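PDB 6KHX: peroxiredoxin from Akkermansia muciniphila, which probably reduces hydrogen peroxide and organic hydroperoxides through a reactive cysteine, as a typical 2-Cys peroxiredoxin with a thioredoxin-like fold. Local coordinates for residues 25-30 with 34-39; 54-59 with 161-166; 111-116 with 141-146; 118-123 with 132-137. All blocks are in the same frame, centred on the assembly; numbering follows the deposited sequence.

Contact 1: residues 25-30 with 34-39; sequences FSLDQF and KYVILF
K34 N donates to F30 O over 2.9 Å in a nearly straight bond, 171° at the hydrogen. The N-H lies in the carbonyl plane and uses a lone pair of the oxygen. It joins the 3-10 segment 28-30 to the residue just before strand 35-40. Apolar contacts follow along that strand. V36 CG2 comes obliquely to the F30 ring, 3.6 Å from its CD2. V36 CG1 reaches L27 CD1 at 4.0 Å. With V36 CG1 anti to the backbone N (chi1 -178°), the two methyls serve different partners. Strand 35-40 is an inner strand of the thioredoxin-like sheet, and both L27 and V36 also rest on I143 of the adjacent strand. With an alanine in place of V36, the F30 ring would probably lose the methyl packed against CD2 and a gap open beside L27. Q29 CG sits over the centre of the F30 ring, 3.6 Å above its plane. Q29 NE2 donates to S26 O, and S26 OG accepts from D28 N in an ST turn.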
loop_
_atom_site.group_PDB
_atom_site.type_symbol
_atom_site.label_atom_id
_atom_site.label_comp_id
_atom_site.label_asym_id
_atom_site.label_seq_id
_atom_site.Cartn_x
_atom_site.Cartn_y
_atom_site.Cartn_z
ATOM N N PHE B 25 -7.947 -39.409 -11.962
ATOM C CA PHE B 25 -7.747 -39.391 -13.403
ATOM C C PHE B 25 -7.036 -38.107 -13.797
ATOM O O PHE B 25 -7.435 -37.014 -13.386
ATOM C CB PHE B 25 -9.066 -39.503 -14.164
ATOM C CG PHE B 25 -8.881 -39.563 -15.656
ATOM C CD1 PHE B 25 -8.670 -40.776 -16.292
ATOM C CD2 PHE B 25 -8.876 -38.404 -16.417
ATOM C CE1 PHE B 25 -8.474 -40.837 -17.666
ATOM C CE2 PHE B 25 -8.683 -38.455 -17.793
ATOM C CZ PHE B 25 -8.480 -39.675 -18.417
ATOM N N SER B 26 -5.990 -38.241 -14.605
ATOM C CA SER B 26 -5.190 -37.104 -15.037
ATOM C C SER B 26 -4.698 -37.383 -16.446
ATOM O O SER B 26 -4.569 -38.538 -16.860
ATOM C CB SER B 26 -4.008 -36.860 -14.091
ATOM O OG SER B 26 -3.152 -35.849 -14.586
ATOM N N LEU B 27 -4.372 -36.315 -17.168
ATOM C CA LEU B 27 -3.794 -36.496 -18.492
ATOM C C LEU B 27 -2.300 -36.794 -18.442
ATOM O O LEU B 27 -1.691 -36.989 -19.499
ATOM C CB LEU B 27 -4.060 -35.259 -19.362
ATOM C CG LEU B 27 -5.536 -34.897 -19.575
ATOM C CD1 LEU B 27 -5.692 -33.773 -20.595
ATOM C CD2 LEU B 27 -6.359 -36.117 -19.981
ATOM N N ASP B 28 -1.705 -36.840 -17.244
ATOM C CA ASP B 28 -0.304 -37.227 -17.107
ATOM C C ASP B 28 -0.035 -38.570 -17.769
ATOM O O ASP B 28 0.996 -38.753 -18.429
ATOM C CB ASP B 28 0.080 -37.282 -15.627
ATOM C CG ASP B 28 0.247 -35.906 -15.012
ATOM O OD1 ASP B 28 0.242 -34.905 -15.765
ATOM O OD2 ASP B 28 0.366 -35.826 -13.769
ATOM N N GLN B 29 -0.963 -39.521 -17.603
ATOM C CA GLN B 29 -0.779 -40.874 -18.117
ATOM C C GLN B 29 -0.506 -40.894 -19.615
ATOM O O GLN B 29 0.122 -41.834 -20.112
ATOM C CB GLN B 29 -2.012 -41.718 -17.802
ATOM C CG GLN B 29 -3.290 -41.158 -18.390
ATOM C CD GLN B 29 -4.507 -41.919 -17.941
ATOM O OE1 GLN B 29 -4.689 -43.088 -18.289
ATOM N NE2 GLN B 29 -5.342 -41.273 -17.138
ATOM N N PHE B 30 -0.972 -39.886 -20.351
ATOM C CA PHE B 30 -0.813 -39.882 -21.798
ATOM C C PHE B 30 0.466 -39.207 -22.260
ATOM O O PHE B 30 0.837 -39.364 -23.430
ATOM C CB PHE B 30 -2.013 -39.197 -22.472
ATOM C CG PHE B 30 -3.334 -39.777 -22.074
ATOM C CD1 PHE B 30 -3.646 -41.091 -22.385
ATOM C CD2 PHE B 30 -4.261 -39.015 -21.379
ATOM C CE1 PHE B 30 -4.863 -41.639 -22.010
ATOM C CE2 PHE B 30 -5.477 -39.551 -21.003
ATOM C CZ PHE B 30 -5.781 -40.867 -21.318
ATOM N N LYS B 34 0.287 -40.754 -25.885
ATOM C CA LYS B 34 -0.854 -40.492 -26.752
ATOM C C LYS B 34 -1.135 -38.995 -26.845
ATOM O O LYS B 34 -0.891 -38.240 -25.902
ATOM C CB LYS B 34 -2.108 -41.222 -26.247
ATOM C CG LYS B 34 -1.958 -42.733 -26.178
ATOM C CD LYS B 34 -3.289 -43.421 -25.957
ATOM C CE LYS B 34 -3.188 -44.903 -26.304
ATOM N NZ LYS B 34 -2.672 -45.148 -27.690
ATOM N N TYR B 35 -1.660 -38.576 -27.995
ATOM C CA TYR B 35 -2.328 -37.284 -28.082
ATOM C C TYR B 35 -3.619 -37.339 -27.280
ATOM O O TYR B 35 -4.107 -38.413 -26.927
ATOM C CB TYR B 35 -2.670 -36.929 -29.528
ATOM C CG TYR B 35 -1.509 -36.977 -30.484
ATOM C CD1 TYR B 35 -1.081 -38.188 -31.022
ATOM C CD2 TYR B 35 -0.848 -35.817 -30.867
ATOM C CE1 TYR B 35 -0.024 -38.244 -31.900
ATOM C CE2 TYR B 35 0.216 -35.865 -31.749
ATOM C CZ TYR B 35 0.621 -37.082 -32.260
ATOM O OH TYR B 35 1.674 -37.140 -33.136
ATOM N N VAL B 36 -4.170 -36.172 -26.968
ATOM C CA VAL B 36 -5.432 -36.102 -26.240
ATOM C C VAL B 36 -6.361 -35.135 -26.958
ATOM O O VAL B 36 -5.969 -34.009 -27.279
ATOM C CB VAL B 36 -5.244 -35.676 -24.771
ATOM C CG1 VAL B 36 -6.587 -35.668 -24.054
ATOM C CG2 VAL B 36 -4.269 -36.599 -24.064
ATOM N N ILE B 37 -7.585 -35.578 -27.214
ATOM C CA ILE B 37 -8.681 -34.685 -27.566
ATOM C C ILE B 37 -9.530 -34.543 -26.309
ATOM O O ILE B 37 -10.183 -35.500 -25.874
ATOM C CB ILE B 37 -9.498 -35.213 -28.752
ATOM C CG1 ILE B 37 -8.721 -35.034 -30.055
ATOM C CG2 ILE B 37 -10.834 -34.490 -28.853
ATOM C CD1 ILE B 37 -8.705 -33.617 -30.551
ATOM N N LEU B 38 -9.484 -33.362 -25.697
ATOM C CA LEU B 38 -10.202 -33.081 -24.458
ATOM C C LEU B 38 -11.368 -32.155 -24.777
ATOM O O LEU B 38 -11.159 -31.060 -25.307
ATOM C CB LEU B 38 -9.267 -32.441 -23.428
ATOM C CG LEU B 38 -9.877 -31.929 -22.121
ATOM C CD1 LEU B 38 -10.363 -33.097 -21.277
ATOM C CD2 LEU B 38 -8.892 -31.071 -21.334
ATOM N N PHE B 39 -12.594 -32.586 -24.482
ATOM C CA PHE B 39 -13.746 -31.742 -24.779
ATOM C C PHE B 39 -14.650 -31.589 -23.559
ATOM O O PHE B 39 -14.925 -32.552 -22.836
ATOM C CB PHE B 39 -14.544 -32.261 -26.005
ATOM C CG PHE B 39 -15.337 -33.511 -25.753
ATOM C CD1 PHE B 39 -14.740 -34.757 -25.809
ATOM C CD2 PHE B 39 -16.697 -33.436 -25.500
ATOM C CE1 PHE B 39 -15.478 -35.908 -25.585
ATOM C CE2 PHE B 39 -17.443 -34.585 -25.280
ATOM C CZ PHE B 39 -16.833 -35.820 -25.321
#

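Contact 2: residues 54-59 with 161-166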
loop_
_atom_site.group_PDB
_atom_site.type_symbol
_atom_site.label_atom_id
_atom_site.label_comp_id
_atom_site.label_asym_id
_atom_site.label_seq_id
_atom_site.Cartn_x
_atom_site.Cartn_y
_atom_site.Cartn_z
ATOM N N ILE B 54 -21.950 -39.559 -27.537
ATOM C CA ILE B 54 -22.199 -40.795 -28.270
ATOM C C ILE B 54 -21.449 -40.799 -29.596
ATOM O O ILE B 54 -20.864 -41.816 -29.985
ATOM C CB ILE B 54 -23.710 -41.008 -28.464
ATOM C CG1 ILE B 54 -24.365 -41.307 -27.118
ATOM C CG2 ILE B 54 -23.961 -42.155 -29.426
ATOM C CD1 ILE B 54 -25.868 -41.180 -27.133
ATOM N N GLY B 55 -21.447 -39.670 -30.312
ATOM C CA GLY B 55 -20.712 -39.616 -31.562
ATOM C C GLY B 55 -19.225 -39.848 -31.372
ATOM O O GLY B 55 -18.593 -40.552 -32.164
ATOM N N PHE B 56 -18.646 -39.277 -30.309
ATOM C CA PHE B 56 -17.243 -39.558 -30.011
ATOM C C PHE B 56 -17.034 -41.036 -29.708
ATOM O O PHE B 56 -15.988 -41.606 -30.043
ATOM C CB PHE B 56 -16.752 -38.696 -28.845
ATOM C CG PHE B 56 -16.116 -37.401 -29.273
ATOM C CD1 PHE B 56 -14.879 -37.393 -29.894
ATOM C CD2 PHE B 56 -16.744 -36.190 -29.027
ATOM C CE1 PHE B 56 -14.294 -36.203 -30.289
ATOM C CE2 PHE B 56 -16.160 -35.003 -29.414
ATOM C CZ PHE B 56 -14.932 -35.010 -30.044
ATOM N N GLN B 57 -18.010 -41.672 -29.052
ATOM C CA GLN B 57 -17.919 -43.116 -28.846
ATOM C C GLN B 57 -17.918 -43.869 -30.174
ATOM O O GLN B 57 -17.169 -44.839 -30.344
ATOM C CB GLN B 57 -19.063 -43.600 -27.962
ATOM C CG GLN B 57 -19.063 -45.100 -27.722
ATOM C CD GLN B 57 -17.842 -45.582 -26.957
ATOM O OE1 GLN B 57 -17.380 -44.928 -26.021
ATOM N NE2 GLN B 57 -17.326 -46.742 -27.340
ATOM N N GLU B 58 -18.759 -43.444 -31.125
ATOM C CA GLU B 58 -18.858 -44.155 -32.398
ATOM C C GLU B 58 -17.579 -44.030 -33.214
ATOM O O GLU B 58 -17.225 -44.951 -33.959
ATOM C CB GLU B 58 -20.037 -43.625 -33.230
ATOM C CG GLU B 58 -21.391 -43.512 -32.523
ATOM C CD GLU B 58 -22.052 -44.850 -32.220
ATOM O OE1 GLU B 58 -21.359 -45.889 -32.208
ATOM O OE2 GLU B 58 -23.283 -44.861 -31.991
ATOM N N ALA B 59 -16.888 -42.899 -33.098
ATOM C CA ALA B 59 -15.649 -42.645 -33.816
ATOM C C ALA B 59 -14.411 -43.031 -33.011
ATOM O O ALA B 59 -13.298 -42.657 -33.390
ATOM C CB ALA B 59 -15.574 -41.169 -34.220
ATOM N N ARG B 161 -20.452 -29.764 -31.931
ATOM C CA ARG B 161 -19.160 -29.743 -32.596
ATOM C C ARG B 161 -19.147 -30.767 -33.728
ATOM O O ARG B 161 -20.161 -31.398 -34.039
ATOM C CB ARG B 161 -18.049 -29.968 -31.572
ATOM C CG ARG B 161 -17.800 -28.754 -30.695
ATOM C CD ARG B 161 -17.118 -29.104 -29.395
ATOM N NE ARG B 161 -18.055 -29.713 -28.457
ATOM C CZ ARG B 161 -17.794 -29.907 -27.170
ATOM N NH1 ARG B 161 -16.624 -29.519 -26.669
ATOM N NH2 ARG B 161 -18.705 -30.469 -26.380
ATOM N N SER B 162 -17.987 -30.945 -34.353
ATOM C CA SER B 162 -17.841 -31.800 -35.524
ATOM C C SER B 162 -16.649 -32.718 -35.317
ATOM O O SER B 162 -15.524 -32.245 -35.132
ATOM C CB SER B 162 -17.654 -30.954 -36.787
ATOM O OG SER B 162 -16.925 -31.659 -37.776
ATOM N N ILE B 163 -16.892 -34.026 -35.382
ATOM C CA ILE B 163 -15.807 -34.996 -35.273
ATOM C C ILE B 163 -14.861 -34.897 -36.457
ATOM O O ILE B 163 -13.646 -35.093 -36.308
ATOM C CB ILE B 163 -16.396 -36.410 -35.128
ATOM C CG1 ILE B 163 -17.125 -36.521 -33.789
ATOM C CG2 ILE B 163 -15.330 -37.491 -35.336
ATOM C CD1 ILE B 163 -17.217 -37.924 -33.266
ATOM N N ASP B 164 -15.386 -34.585 -37.645
ATOM C CA ASP B 164 -14.532 -34.508 -38.822
ATOM C C ASP B 164 -13.451 -33.452 -38.650
ATOM O O ASP B 164 -12.291 -33.692 -38.995
ATOM C CB ASP B 164 -15.369 -34.228 -40.068
ATOM C CG ASP B 164 -16.313 -35.363 -40.398
ATOM O OD1 ASP B 164 -16.004 -36.520 -40.042
ATOM O OD2 ASP B 164 -17.359 -35.101 -41.027
ATOM N N GLU B 165 -13.807 -32.280 -38.109
ATOM C CA GLU B 165 -12.815 -31.225 -37.912
ATOM C C GLU B 165 -11.774 -31.627 -36.870
ATOM O O GLU B 165 -10.586 -31.313 -37.019
ATOM C CB GLU B 165 -13.504 -29.919 -37.514
ATOM C CG GLU B 165 -12.571 -28.703 -37.367
ATOM C CD GLU B 165 -11.774 -28.379 -38.630
ATOM O OE1 GLU B 165 -12.255 -28.672 -39.750
ATOM O OE2 GLU B 165 -10.666 -27.812 -38.500
ATOM N N ALA B 166 -12.194 -32.331 -35.816
ATOM C CA ALA B 166 -11.234 -32.798 -34.823
ATOM C C ALA B 166 -10.237 -33.772 -35.445
ATOM O O ALA B 166 -9.018 -33.637 -35.270
ATOM C CB ALA B 166 -11.970 -33.445 -33.651
#
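I163 packs against G55, F56 and A59 in an apolar contact between the end of helix 48-58 and the start of helix 163-179. No hydrogen bond crosses it. The terminal methyl of I163 does most of the work. CD1 lies over one face of the F56 ring, 4.1 Å above the plane and offset toward the rim. The same methyl is 3.8 Å from A59 CB, and I163 CG2 is 3.9 Å from that atom. I163 CD1 also rests on the backbone carbonyl of G55. The torsions explain this reach: I163 CG1 is anti to the carbonyl carbon (chi1 -67°), and the chain then runs on extended to CD1. The side chains of F56 and I163 run antiparallel alongside each other. The F56 ring goes on to stack on F39 and to touch I37 and L140 of the sheet.

S162 is the N-cap of the second helix. Its OG accepts from E165 N over 3.2 Å, at 166°. R161 NE forms a salt bridge with E52 OE1, and R161 NH1 donates to F40 O. R161 also makes backbone hydrogen bonds to the second subunit, whose L185 packs on I163. The arrangement is that of two helices side by side on one face of a thioredoxin-like sheet, next to a dimer interface; in this family the first helix carries the peroxidatic cysteine near its start.

Contact 3: residues 111-116 with 141-146; sequences ADYGVL and FLIDKD
Y113 and F141 form an edge-to-face aromatic pair between the end of helix 108-112, closed by a Schellman motif at G114, and strand 138-143 of the central sheet. Their centroids are 5.1 Å apart and their planes stand at 72°. The tight part gathers round the F141 ring. Y113 CD2 points at one face, 3.7 Å above the plane and over the centre. V115 CG1 meets the edge of the same ring, in its plane, 3.7 Å from CZ. With CG anti to the carbonyl carbon (chi1 -56°), the F141 ring reaches the helix end. An alanine in place of F141 would probably leave the Y113 edge without its ring face and open a gap beside V115 CG1. The other side is looser. I143 CD1 comes only to 4.5 Å from Y113 OH. Further along, D146 is exposed in an Asx turn, where D146 N donates to D144 OD1 from above the carboxylate plane. Y113 OH has its polar partner outside both segments: it is hydrogen-bonded to P9 O.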
loop_
_atom_site.group_PDB
_atom_site.type_symbol
_atom_site.label_atom_id
_atom_site.label_comp_id
_atom_site.label_asym_id
_atom_site.label_seq_id
_atom_site.Cartn_x
_atom_site.Cartn_y
_atom_site.Cartn_z
ATOM N N ALA B 111 -12.154 -23.714 -15.377
ATOM C CA ALA B 111 -11.535 -22.406 -15.190
ATOM C C ALA B 111 -10.145 -22.367 -15.811
ATOM O O ALA B 111 -9.806 -21.433 -16.545
ATOM C CB ALA B 111 -11.473 -22.057 -13.705
ATOM N N ASP B 112 -9.330 -23.388 -15.538
ATOM C CA ASP B 112 -7.957 -23.409 -16.035
ATOM C C ASP B 112 -7.899 -23.464 -17.554
ATOM O O ASP B 112 -6.976 -22.908 -18.160
ATOM C CB ASP B 112 -7.208 -24.597 -15.432
ATOM C CG ASP B 112 -6.889 -24.396 -13.966
ATOM O OD1 ASP B 112 -7.095 -23.265 -13.476
ATOM O OD2 ASP B 112 -6.464 -25.367 -13.299
ATOM N N TYR B 113 -8.879 -24.105 -18.187
ATOM C CA TYR B 113 -8.900 -24.202 -19.637
ATOM C C TYR B 113 -9.664 -23.064 -20.307
ATOM O O TYR B 113 -9.752 -23.036 -21.541
ATOM C CB TYR B 113 -9.475 -25.558 -20.051
ATOM C CG TYR B 113 -8.470 -26.679 -19.929
ATOM C CD1 TYR B 113 -8.167 -27.242 -18.693
ATOM C CD2 TYR B 113 -7.800 -27.159 -21.049
ATOM C CE1 TYR B 113 -7.235 -28.262 -18.578
ATOM C CE2 TYR B 113 -6.869 -28.175 -20.944
ATOM C CZ TYR B 113 -6.589 -28.725 -19.708
ATOM O OH TYR B 113 -5.660 -29.743 -19.615
ATOM N N GLY B 114 -10.202 -22.122 -19.532
ATOM C CA GLY B 114 -10.857 -20.958 -20.105
ATOM C C GLY B 114 -12.192 -21.236 -20.766
ATOM O O GLY B 114 -12.580 -20.513 -21.690
ATOM N N VAL B 115 -12.914 -22.260 -20.309
ATOM C CA VAL B 115 -14.198 -22.639 -20.879
ATOM C C VAL B 115 -15.348 -22.476 -19.900
ATOM O O VAL B 115 -16.488 -22.805 -20.246
ATOM C CB VAL B 115 -14.166 -24.086 -21.410
ATOM C CG1 VAL B 115 -13.087 -24.244 -22.469
ATOM C CG2 VAL B 115 -13.957 -25.056 -20.257
ATOM N N LEU B 116 -15.092 -21.985 -18.692
ATOM C CA LEU B 116 -16.143 -21.856 -17.690
ATOM C C LEU B 116 -17.003 -20.643 -18.008
ATOM O O LEU B 116 -16.484 -19.532 -18.151
ATOM C CB LEU B 116 -15.540 -21.733 -16.297
ATOM C CG LEU B 116 -16.540 -21.880 -15.158
ATOM C CD1 LEU B 116 -17.210 -23.239 -15.241
ATOM C CD2 LEU B 116 -15.820 -21.718 -13.842
ATOM N N PHE B 141 -9.936 -29.223 -27.108
ATOM C CA PHE B 141 -8.497 -28.999 -27.128
ATOM C C PHE B 141 -7.789 -30.212 -27.706
ATOM O O PHE B 141 -8.112 -31.359 -27.362
ATOM C CB PHE B 141 -7.932 -28.709 -25.724
ATOM C CG PHE B 141 -8.585 -27.547 -25.039
ATOM C CD1 PHE B 141 -9.807 -27.698 -24.396
ATOM C CD2 PHE B 141 -7.993 -26.298 -25.062
ATOM C CE1 PHE B 141 -10.415 -26.631 -23.781
ATOM C CE2 PHE B 141 -8.597 -25.222 -24.448
ATOM C CZ PHE B 141 -9.807 -25.388 -23.804
ATOM N N LEU B 142 -6.823 -29.943 -28.585
ATOM C CA LEU B 142 -5.890 -30.947 -29.078
ATOM C C LEU B 142 -4.572 -30.795 -28.321
ATOM O O LEU B 142 -3.954 -29.726 -28.350
ATOM C CB LEU B 142 -5.670 -30.791 -30.581
ATOM C CG LEU B 142 -4.639 -31.767 -31.152
ATOM C CD1 LEU B 142 -5.042 -33.203 -30.818
ATOM C CD2 LEU B 142 -4.458 -31.571 -32.648
ATOM N N ILE B 143 -4.155 -31.858 -27.635
ATOM C CA ILE B 143 -2.956 -31.872 -26.808
ATOM C C ILE B 143 -1.995 -32.897 -27.396
ATOM O O ILE B 143 -2.376 -34.055 -27.594
ATOM C CB ILE B 143 -3.300 -32.219 -25.348
ATOM C CG1 ILE B 143 -4.388 -31.282 -24.815
ATOM C CG2 ILE B 143 -2.072 -32.161 -24.477
ATOM C CD1 ILE B 143 -5.046 -31.777 -23.549
ATOM N N ASP B 144 -0.760 -32.481 -27.685
ATOM C CA ASP B 144 0.184 -33.413 -28.292
ATOM C C ASP B 144 0.820 -34.298 -27.215
ATOM O O ASP B 144 0.495 -34.215 -26.026
ATOM C CB ASP B 144 1.214 -32.670 -29.155
ATOM C CG ASP B 144 2.205 -31.816 -28.356
ATOM O OD1 ASP B 144 2.400 -32.030 -27.138
ATOM O OD2 ASP B 144 2.802 -30.903 -28.973
ATOM N N LYS B 145 1.732 -35.177 -27.637
ATOM C CA LYS B 145 2.320 -36.126 -26.700
ATOM C C LYS B 145 3.198 -35.450 -25.654
ATOM O O LYS B 145 3.528 -36.082 -24.646
ATOM C CB LYS B 145 3.119 -37.191 -27.448
ATOM C CG LYS B 145 2.253 -38.197 -28.182
ATOM C CD LYS B 145 3.109 -39.289 -28.797
ATOM C CE LYS B 145 2.286 -40.301 -29.565
ATOM N NZ LYS B 145 3.164 -41.351 -30.144
ATOM N N ASP B 146 3.593 -34.196 -25.866
ATOM C CA ASP B 146 4.324 -33.449 -24.851
ATOM C C ASP B 146 3.400 -32.734 -23.866
ATOM O O ASP B 146 3.892 -32.062 -22.951
ATOM C CB ASP B 146 5.243 -32.416 -25.515
ATOM C CG ASP B 146 6.371 -33.050 -26.313
ATOM O OD1 ASP B 146 6.859 -34.139 -25.935
ATOM O OD2 ASP B 146 6.777 -32.437 -27.324
#

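Contact 4: residues 118-123 with 132-137; sequences GDEEID and GELIAY
L134 spreads its two methyls between G118 and E120. L134 CG is anti to the carbonyl carbon (chi1 -60°), and chi2 of 173° sends one methyl to each partner. CD2 lies 4.2 Å from G118 CA. CD1 lies 3.8 Å from E120 OE2. The E120 chain has CG beside the backbone N (chi1 -70°) and is extended beyond it. It therefore brings its carboxylate across L134 at about a right angle. G118 also lies against the backbone of G132 and E133, with its CA 4.6 Å from G132 CA. G118 has a positive phi, which suits glycine, and a CB here would probably crowd L134 CD2. L134 is the centre of an inverse gamma turn, with a weak bond from I135 N to E133 O.

Segment 118-123 holds the first strand of a two-stranded antiparallel hairpin, 119-122 with 128-131, and segment 132-137 leaves its second strand. E133 starts out away from segment 118-123, and its OE2 forms a salt bridge with K43 NZ. N106 of the third subunit hydrogen-bonds L134 N and G132 O. No hydrogen bond or salt bridge joins the two segments. The contact is therefore loose packing, in which a leucine methyl lies against a carboxylate oxygen, a van der Waals contact and not a polar bond. A calcium ion lies about 5 Å from the E120 side chain, and the negative charge of E120 is likely to feel it.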
loop_
_atom_site.group_PDB
_atom_site.type_symbol
_atom_site.label_atom_id
_atom_site.label_comp_id
_atom_site.label_asym_id
_atom_site.label_seq_id
_atom_site.Cartn_x
_atom_site.Cartn_y
_atom_site.Cartn_z
ATOM N N GLY B 118 -20.332 -17.967 -17.160
ATOM C CA GLY B 118 -20.745 -17.194 -16.011
ATOM C C GLY B 118 -19.824 -16.031 -15.691
ATOM O O GLY B 118 -18.712 -15.899 -16.206
ATOM N N ASP B 119 -20.327 -15.162 -14.821
ATOM C CA ASP B 119 -19.635 -13.959 -14.386
ATOM C C ASP B 119 -19.728 -13.867 -12.872
ATOM O O ASP B 119 -20.816 -14.016 -12.307
ATOM C CB ASP B 119 -20.251 -12.711 -15.033
ATOM C CG ASP B 119 -19.595 -11.419 -14.574
ATOM O OD1 ASP B 119 -18.450 -11.459 -14.067
ATOM O OD2 ASP B 119 -20.246 -10.359 -14.706
ATOM N N GLU B 120 -18.600 -13.602 -12.221
ATOM C CA GLU B 120 -18.541 -13.497 -10.772
ATOM C C GLU B 120 -18.361 -12.045 -10.352
ATOM O O GLU B 120 -17.679 -11.267 -11.027
ATOM C CB GLU B 120 -17.407 -14.332 -10.190
ATOM C CG GLU B 120 -17.627 -15.815 -10.276
ATOM C CD GLU B 120 -16.684 -16.565 -9.374
ATOM O OE1 GLU B 120 -15.924 -15.899 -8.640
ATOM O OE2 GLU B 120 -16.692 -17.811 -9.404
ATOM N N GLU B 121 -18.996 -11.685 -9.239
ATOM C CA GLU B 121 -18.857 -10.363 -8.652
ATOM C C GLU B 121 -18.796 -10.501 -7.139
ATOM O O GLU B 121 -19.206 -11.516 -6.569
ATOM C CB GLU B 121 -20.021 -9.433 -9.030
ATOM C CG GLU B 121 -20.308 -9.324 -10.514
ATOM C CD GLU B 121 -21.516 -8.454 -10.798
ATOM O OE1 GLU B 121 -21.834 -7.587 -9.955
ATOM O OE2 GLU B 121 -22.150 -8.643 -11.859
ATOM N N ILE B 122 -18.280 -9.466 -6.487
ATOM C CA ILE B 122 -18.352 -9.347 -5.037
ATOM C C ILE B 122 -19.467 -8.361 -4.703
ATOM O O ILE B 122 -19.509 -7.248 -5.243
ATOM C CB ILE B 122 -17.000 -8.923 -4.434
ATOM C CG1 ILE B 122 -17.120 -8.733 -2.918
ATOM C CG2 ILE B 122 -16.448 -7.684 -5.136
ATOM C CD1 ILE B 122 -15.798 -8.468 -2.227
ATOM N N ASP B 123 -20.393 -8.783 -3.839
ATOM C CA ASP B 123 -21.624 -8.035 -3.601
ATOM C C ASP B 123 -21.429 -6.885 -2.620
ATOM O O ASP B 123 -20.299 -6.457 -2.365
ATOM C CB ASP B 123 -22.721 -8.970 -3.086
ATOM C CG ASP B 123 -23.879 -9.109 -4.059
ATOM O OD1 ASP B 123 -24.082 -8.187 -4.882
ATOM O OD2 ASP B 123 -24.588 -10.137 -3.997
ATOM N N GLY B 132 -25.310 -15.826 -14.216
ATOM C CA GLY B 132 -25.290 -16.989 -15.067
ATOM C C GLY B 132 -24.910 -18.243 -14.306
ATOM O O GLY B 132 -24.893 -18.297 -13.074
ATOM N N GLU B 133 -24.625 -19.283 -15.073
ATOM C CA GLU B 133 -24.286 -20.589 -14.536
ATOM C C GLU B 133 -22.800 -20.848 -14.744
ATOM O O GLU B 133 -22.277 -20.639 -15.844
ATOM C CB GLU B 133 -25.109 -21.676 -15.216
ATOM C CG GLU B 133 -26.557 -21.711 -14.796
ATOM C CD GLU B 133 -27.320 -22.802 -15.512
ATOM O OE1 GLU B 133 -27.432 -22.735 -16.755
ATOM O OE2 GLU B 133 -27.802 -23.730 -14.837
ATOM N N LEU B 134 -22.123 -21.298 -13.689
ATOM C CA LEU B 134 -20.721 -21.698 -13.794
ATOM C C LEU B 134 -20.687 -23.130 -14.318
ATOM O O LEU B 134 -20.472 -24.098 -13.582
ATOM C CB LEU B 134 -20.012 -21.561 -12.450
ATOM C CG LEU B 134 -19.974 -20.158 -11.834
ATOM C CD1 LEU B 134 -19.396 -20.210 -10.434
ATOM C CD2 LEU B 134 -19.181 -19.187 -12.701
ATOM N N ILE B 135 -20.927 -23.256 -15.627
ATOM C CA ILE B 135 -20.838 -24.520 -16.347
ATOM C C ILE B 135 -19.947 -24.302 -17.562
ATOM O O ILE B 135 -19.691 -23.170 -17.978
ATOM C CB ILE B 135 -22.216 -25.065 -16.783
ATOM C CG1 ILE B 135 -22.934 -24.057 -17.678
ATOM C CG2 ILE B 135 -23.081 -25.395 -15.574
ATOM C CD1 ILE B 135 -24.342 -24.483 -18.042
ATOM N N ALA B 136 -19.462 -25.408 -18.122
ATOM C CA ALA B 136 -18.505 -25.342 -19.221
ATOM C C ALA B 136 -19.205 -25.161 -20.563
ATOM O O ALA B 136 -20.226 -25.796 -20.842
ATOM C CB ALA B 136 -17.643 -26.604 -19.255
ATOM N N TYR B 137 -18.639 -24.288 -21.397
ATOM C CA TYR B 137 -19.034 -24.194 -22.792
ATOM C C TYR B 137 -18.488 -25.393 -23.571
ATOM O O TYR B 137 -17.700 -26.196 -23.062
ATOM C CB TYR B 137 -18.518 -22.894 -23.411
ATOM C CG TYR B 137 -19.397 -21.680 -23.192
ATOM C CD1 TYR B 137 -20.667 -21.602 -23.763
ATOM C CD2 TYR B 137 -18.951 -20.596 -22.442
ATOM C CE1 TYR B 137 -21.471 -20.485 -23.576
ATOM C CE2 TYR B 137 -19.748 -19.476 -22.252
ATOM C CZ TYR B 137 -21.007 -19.429 -22.820
ATOM O OH TYR B 137 -21.804 -18.323 -22.641
#

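In the fold
From the N terminus, contact 1 closes first, a short loop of three residues between a 3-10 turn and strand 35-40. Contact 2 follows in series. It starts on helix 48-58 and closes more than a hundred residues later on helix 163-179. Contacts 3 and 4 are nested inside that long loop, and contact 4 is nested again inside contact 3. Contacts 1 and 3 share the sheet, where V36 and L38 pair with I143 and F141. Side chains of strand 35-40 reach helix 48-58 and so link contact 1 to contact 2. Contact 3 runs into contact 4 through the backbone bond between V115 and Y137. The core of the fold thus leads outward to the hairpin.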